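Long-range contacts in inactive glucansucrase (Lactobacillus reuteri, PDB 5JBD), which belongs to glycosyl hydrolase family 70, is inactive as its name says, and is built around a TIM barrel with a bound calcium ion: residues A692-P697 / Y713-T718; L658-P663 / T722-G727. All blocks are in the same frame, centred on the assembly; numbering follows the deposited sequence.

Contact 1 of 2, residues A692-P697 / Y713-T718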
# COMPACT_ATOMS: atom_id res chain seq x y z
N ALA A 692 2.94 3.60 -10.70
CA ALA A 692 2.56 2.55 -9.78
C ALA A 692 3.76 1.72 -9.33
O ALA A 692 4.74 1.61 -10.08
CB ALA A 692 1.52 1.63 -10.43
N PRO A 693 3.69 1.13 -8.13
CA PRO A 693 4.75 0.20 -7.76
C PRO A 693 4.81 -0.92 -8.82
O PRO A 693 3.81 -1.59 -9.08
CB PRO A 693 4.28 -0.35 -6.40
CG PRO A 693 2.80 -0.18 -6.43
CD PRO A 693 2.60 1.12 -7.14
N ALA A 694 5.98 -1.08 -9.43
CA ALA A 694 6.10 -1.84 -10.66
C ALA A 694 6.53 -3.30 -10.44
O ALA A 694 6.70 -4.04 -11.40
CB ALA A 694 7.08 -1.13 -11.58
N TYR A 695 6.62 -3.71 -9.18
CA TYR A 695 7.24 -4.96 -8.75
C TYR A 695 6.31 -6.12 -9.11
O TYR A 695 5.11 -5.92 -9.32
CB TYR A 695 7.53 -4.92 -7.23
CG TYR A 695 8.04 -3.54 -6.83
CD1 TYR A 695 9.28 -3.09 -7.29
CD2 TYR A 695 7.24 -2.65 -6.12
CE1 TYR A 695 9.73 -1.82 -7.00
CE2 TYR A 695 7.69 -1.37 -5.84
CZ TYR A 695 8.94 -0.96 -6.29
OH TYR A 695 9.41 0.30 -6.02
N THR A 696 6.88 -7.32 -9.21
CA THR A 696 6.11 -8.53 -9.53
C THR A 696 5.06 -8.76 -8.45
O THR A 696 5.41 -8.94 -7.29
CB THR A 696 7.01 -9.78 -9.60
OG1 THR A 696 8.04 -9.56 -10.58
CG2 THR A 696 6.19 -11.04 -9.98
N PRO A 697 3.78 -8.75 -8.82
CA PRO A 697 2.74 -8.88 -7.81
C PRO A 697 2.57 -10.31 -7.30
O PRO A 697 2.76 -11.25 -8.05
CB PRO A 697 1.48 -8.43 -8.55
CG PRO A 697 1.74 -8.77 -9.98
CD PRO A 697 3.21 -8.53 -10.17
N TYR A 713 12.97 -6.52 -7.52
CA TYR A 713 13.80 -6.18 -8.67
C TYR A 713 13.25 -6.61 -10.03
O TYR A 713 13.68 -6.07 -11.04
CB TYR A 713 15.21 -6.75 -8.48
CG TYR A 713 15.95 -6.08 -7.36
CD1 TYR A 713 15.85 -6.55 -6.05
CD2 TYR A 713 16.74 -4.96 -7.59
CE1 TYR A 713 16.53 -5.92 -5.01
CE2 TYR A 713 17.43 -4.33 -6.56
CZ TYR A 713 17.32 -4.81 -5.27
OH TYR A 713 18.01 -4.16 -4.27
N ASN A 714 12.34 -7.58 -10.06
CA ASN A 714 11.73 -8.02 -11.32
C ASN A 714 10.52 -7.14 -11.56
O ASN A 714 9.49 -7.32 -10.91
CB ASN A 714 11.35 -9.51 -11.23
CG ASN A 714 10.82 -10.07 -12.55
OD1 ASN A 714 10.29 -9.35 -13.40
ND2 ASN A 714 10.98 -11.38 -12.72
N LEU A 715 10.62 -6.21 -12.51
CA LEU A 715 9.49 -5.34 -12.88
C LEU A 715 8.70 -5.85 -14.10
O LEU A 715 8.06 -5.07 -14.81
CB LEU A 715 9.94 -3.87 -13.07
CG LEU A 715 10.36 -2.99 -11.86
CD1 LEU A 715 10.92 -3.81 -10.73
CD2 LEU A 715 11.26 -1.79 -12.15
N GLY A 716 8.73 -7.16 -14.31
CA GLY A 716 7.97 -7.81 -15.37
C GLY A 716 8.83 -8.15 -16.58
O GLY A 716 9.81 -7.45 -16.88
N THR A 717 8.44 -9.20 -17.28
CA THR A 717 9.07 -9.61 -18.53
C THR A 717 8.02 -9.69 -19.62
O THR A 717 6.83 -9.57 -19.36
CB THR A 717 9.71 -10.99 -18.39
OG1 THR A 717 8.71 -11.94 -18.01
CG2 THR A 717 10.81 -10.96 -17.32
N THR A 718 8.48 -9.86 -20.86
CA THR A 718 7.57 -10.00 -22.00
C THR A 718 6.60 -11.17 -21.80
O THR A 718 5.40 -11.02 -22.03
CB THR A 718 8.38 -10.16 -23.30
OG1 THR A 718 9.26 -9.03 -23.45
CG2 THR A 718 7.46 -10.27 -24.53
O HOH W 1 5.95 -3.51 -13.93
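The carbonyl oxygen of Asn714 is gripped twice by Thr696. The hydroxyl OG1 of Thr696 donates to Asn714 O at 2.7 Å, from above the carbonyl plane, 39° out of it. The backbone N of Thr696 adds a weak bond to Asn714 O at 3.1 Å, bent to 123° at the hydrogen. OG1 lies beside its own backbone N (chi1 -57°), which lets both donors converge on one acceptor. The side chain of Asn714 reaches forward in an Asx turn: OD1 accepts from Gly716 N at 2.8 Å, in the carbonyl plane.

A water ties the backbones together, donating to Ala694 O and to Leu715 O. Leu715 CA makes a CA-H...O contact with Ala694 O. The rest is apolar. Ala694 CB meets Leu715 CG at 3.8 Å, and Leu715 CD1 lies 3.9 Å from Tyr695 CD1, approaching the ring obliquely. Those two side chains run side by side in the same direction, and Tyr695 OH bonds to Asp747 O. Ala694 and Leu715 both touch Leu730 of helix 727-739. Leu715 also touches Leu262 of helix 249-263, while Tyr695 packs on barrel strand 743-748.

Contact 2 of 2, residues L658-P663 / T722-G727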
# COMPACT_ATOMS: atom_id res chain seq x y z
N LEU A 658 -6.08 1.10 -7.96
CA LEU A 658 -6.13 -0.29 -7.50
C LEU A 658 -7.10 -1.15 -8.34
O LEU A 658 -6.90 -2.36 -8.48
CB LEU A 658 -6.55 -0.37 -6.02
CG LEU A 658 -5.68 0.34 -4.99
CD1 LEU A 658 -6.24 0.12 -3.58
CD2 LEU A 658 -4.25 -0.16 -5.04
N PHE A 659 -8.14 -0.52 -8.89
CA PHE A 659 -9.21 -1.21 -9.62
C PHE A 659 -9.00 -1.21 -11.12
O PHE A 659 -9.91 -1.53 -11.90
CB PHE A 659 -10.55 -0.57 -9.27
CG PHE A 659 -10.83 -0.56 -7.80
CD1 PHE A 659 -11.36 -1.68 -7.17
CD2 PHE A 659 -10.53 0.56 -7.03
CE1 PHE A 659 -11.60 -1.69 -5.81
CE2 PHE A 659 -10.78 0.57 -5.66
CZ PHE A 659 -11.32 -0.56 -5.05
N GLN A 660 -7.79 -0.85 -11.53
CA GLN A 660 -7.38 -0.93 -12.91
C GLN A 660 -7.44 -2.41 -13.31
O GLN A 660 -6.99 -3.26 -12.55
CB GLN A 660 -5.95 -0.37 -13.02
CG GLN A 660 -5.50 -0.04 -14.42
CD GLN A 660 -4.08 0.49 -14.44
OE1 GLN A 660 -3.66 1.25 -13.55
NE2 GLN A 660 -3.33 0.10 -15.46
N PRO A 661 -8.04 -2.71 -14.47
CA PRO A 661 -8.17 -4.12 -14.87
C PRO A 661 -6.87 -4.70 -15.45
O PRO A 661 -5.98 -3.95 -15.85
CB PRO A 661 -9.23 -4.05 -15.98
CG PRO A 661 -8.97 -2.74 -16.63
CD PRO A 661 -8.59 -1.80 -15.49
N GLU A 662 -6.79 -6.03 -15.50
CA GLU A 662 -5.72 -6.69 -16.25
C GLU A 662 -5.91 -6.33 -17.73
O GLU A 662 -7.05 -6.25 -18.20
CB GLU A 662 -5.76 -8.20 -16.03
CG GLU A 662 -5.40 -8.64 -14.61
CD GLU A 662 -3.93 -8.46 -14.24
OE1 GLU A 662 -3.07 -8.31 -15.14
OE2 GLU A 662 -3.62 -8.49 -13.03
N PRO A 663 -4.81 -6.03 -18.45
CA PRO A 663 -4.95 -5.59 -19.85
C PRO A 663 -5.39 -6.73 -20.77
O PRO A 663 -4.95 -7.87 -20.61
CB PRO A 663 -3.55 -5.12 -20.22
CG PRO A 663 -2.66 -5.94 -19.36
CD PRO A 663 -3.39 -6.17 -18.07
N THR A 722 3.74 -7.56 -15.49
CA THR A 722 2.95 -7.20 -14.31
C THR A 722 1.60 -6.74 -14.87
O THR A 722 1.38 -6.84 -16.09
CB THR A 722 3.63 -6.07 -13.51
OG1 THR A 722 3.64 -4.87 -14.29
CG2 THR A 722 5.07 -6.48 -13.13
N LYS A 723 0.71 -6.23 -14.03
CA LYS A 723 -0.52 -5.63 -14.56
C LYS A 723 -0.21 -4.59 -15.63
O LYS A 723 -0.92 -4.50 -16.64
CB LYS A 723 -1.37 -5.00 -13.44
CG LYS A 723 -2.76 -4.57 -13.92
CD LYS A 723 -3.54 -3.76 -12.88
CE LYS A 723 -4.06 -4.63 -11.74
NZ LYS A 723 -4.90 -3.85 -10.81
N TYR A 724 0.87 -3.82 -15.42
CA TYR A 724 1.16 -2.61 -16.20
C TYR A 724 1.92 -2.89 -17.49
O TYR A 724 1.84 -2.10 -18.45
CB TYR A 724 1.92 -1.59 -15.31
CG TYR A 724 1.24 -1.40 -13.97
CD1 TYR A 724 0.02 -0.74 -13.87
CD2 TYR A 724 1.77 -1.96 -12.81
CE1 TYR A 724 -0.64 -0.60 -12.65
CE2 TYR A 724 1.14 -1.82 -11.58
CZ TYR A 724 -0.07 -1.13 -11.50
OH TYR A 724 -0.71 -1.01 -10.29
N GLY A 725 2.66 -4.00 -17.51
CA GLY A 725 3.49 -4.39 -18.65
C GLY A 725 4.81 -5.01 -18.22
O GLY A 725 4.95 -5.49 -17.09
N SER A 726 5.75 -5.06 -19.17
CA SER A 726 7.11 -5.59 -18.96
C SER A 726 8.08 -4.48 -18.54
O SER A 726 7.80 -3.28 -18.70
CB SER A 726 7.62 -6.24 -20.24
OG SER A 726 7.74 -5.28 -21.29
N GLY A 727 9.24 -4.91 -18.05
CA GLY A 727 10.31 -4.01 -17.69
C GLY A 727 10.84 -3.24 -18.89
O GLY A 727 11.17 -2.05 -18.78
O HOH W 2 -0.65 -8.52 -16.82
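Lys723 and Gln660 form the one direct hydrogen bond between 658-663 and 722-727. Lys723 NZ donates to the backbone carbonyl Gln660 O at 2.8 Å, tilted 22° from the carbonyl plane. The lysine chain starts extended, with CG anti to the backbone N (chi1 -171°), and bends at chi3 to bring the ammonium to the carbonyl. NZ also bonds to Tyr703 O. Leu658 O is 3.4 Å from Lys723 NZ, but the angle is poor for a hydrogen bond.

A water makes the second polar link. It donates to Glu662 OE1 at 3.0 Å and to Thr722 O at 2.7 Å. Thr722 OG1 accepts from Tyr724 N, an ST turn that shapes the start of 722-727.

Van der Waals contacts follow the lysine stem. The Glu662 side chain is bent at chi2 and crosses that of Lys723 at about a right angle. Its OE1 comes to 3.7 Å from Lys723 CA. The Pro663 ring sits with CD 3.3 Å from Lys723 O. On the other flank, Gln660 OE1 lies at the edge of the Tyr724 ring, in its plane, 3.7 Å from CE1. The amide and ring planes are 64° apart. Lys723 CB stands over the centre of one Tyr724 face, and the phenol OH bonds to Glu705 O.

Glu662 and Lys723 make no salt bridge: OE2 and NZ are 5.3 Å apart. The opposite charges probably still attract at that range. The ammonium of Lys723 donates to two backbone carbonyls, those of Gln660 and Tyr703, and so ties the loop after strand 652-654 to the loop before helix 727-739.

Contact 1 is nested along the chain inside the loop closed by contact 2: the order is 658-663, 692-697, 713-718, 722-727. Their centres are 10 Å apart. Both belong to the TIM-barrel part of the chain, in loops that follow the adjacent parallel strands 652-654 and 688-691. Both use the long connection into helix 727-739. The two contacts also touch directly. Gly716 O and Gly727 N, 2.9 Å apart, probably form a hydrogen bond at the start of that helix, and Ala692 CB packs on Tyr724 CZ at 3.4 Å. Together they tie the loops after two neighbouring barrel strands to the start of the helix that leads to strand 743-748.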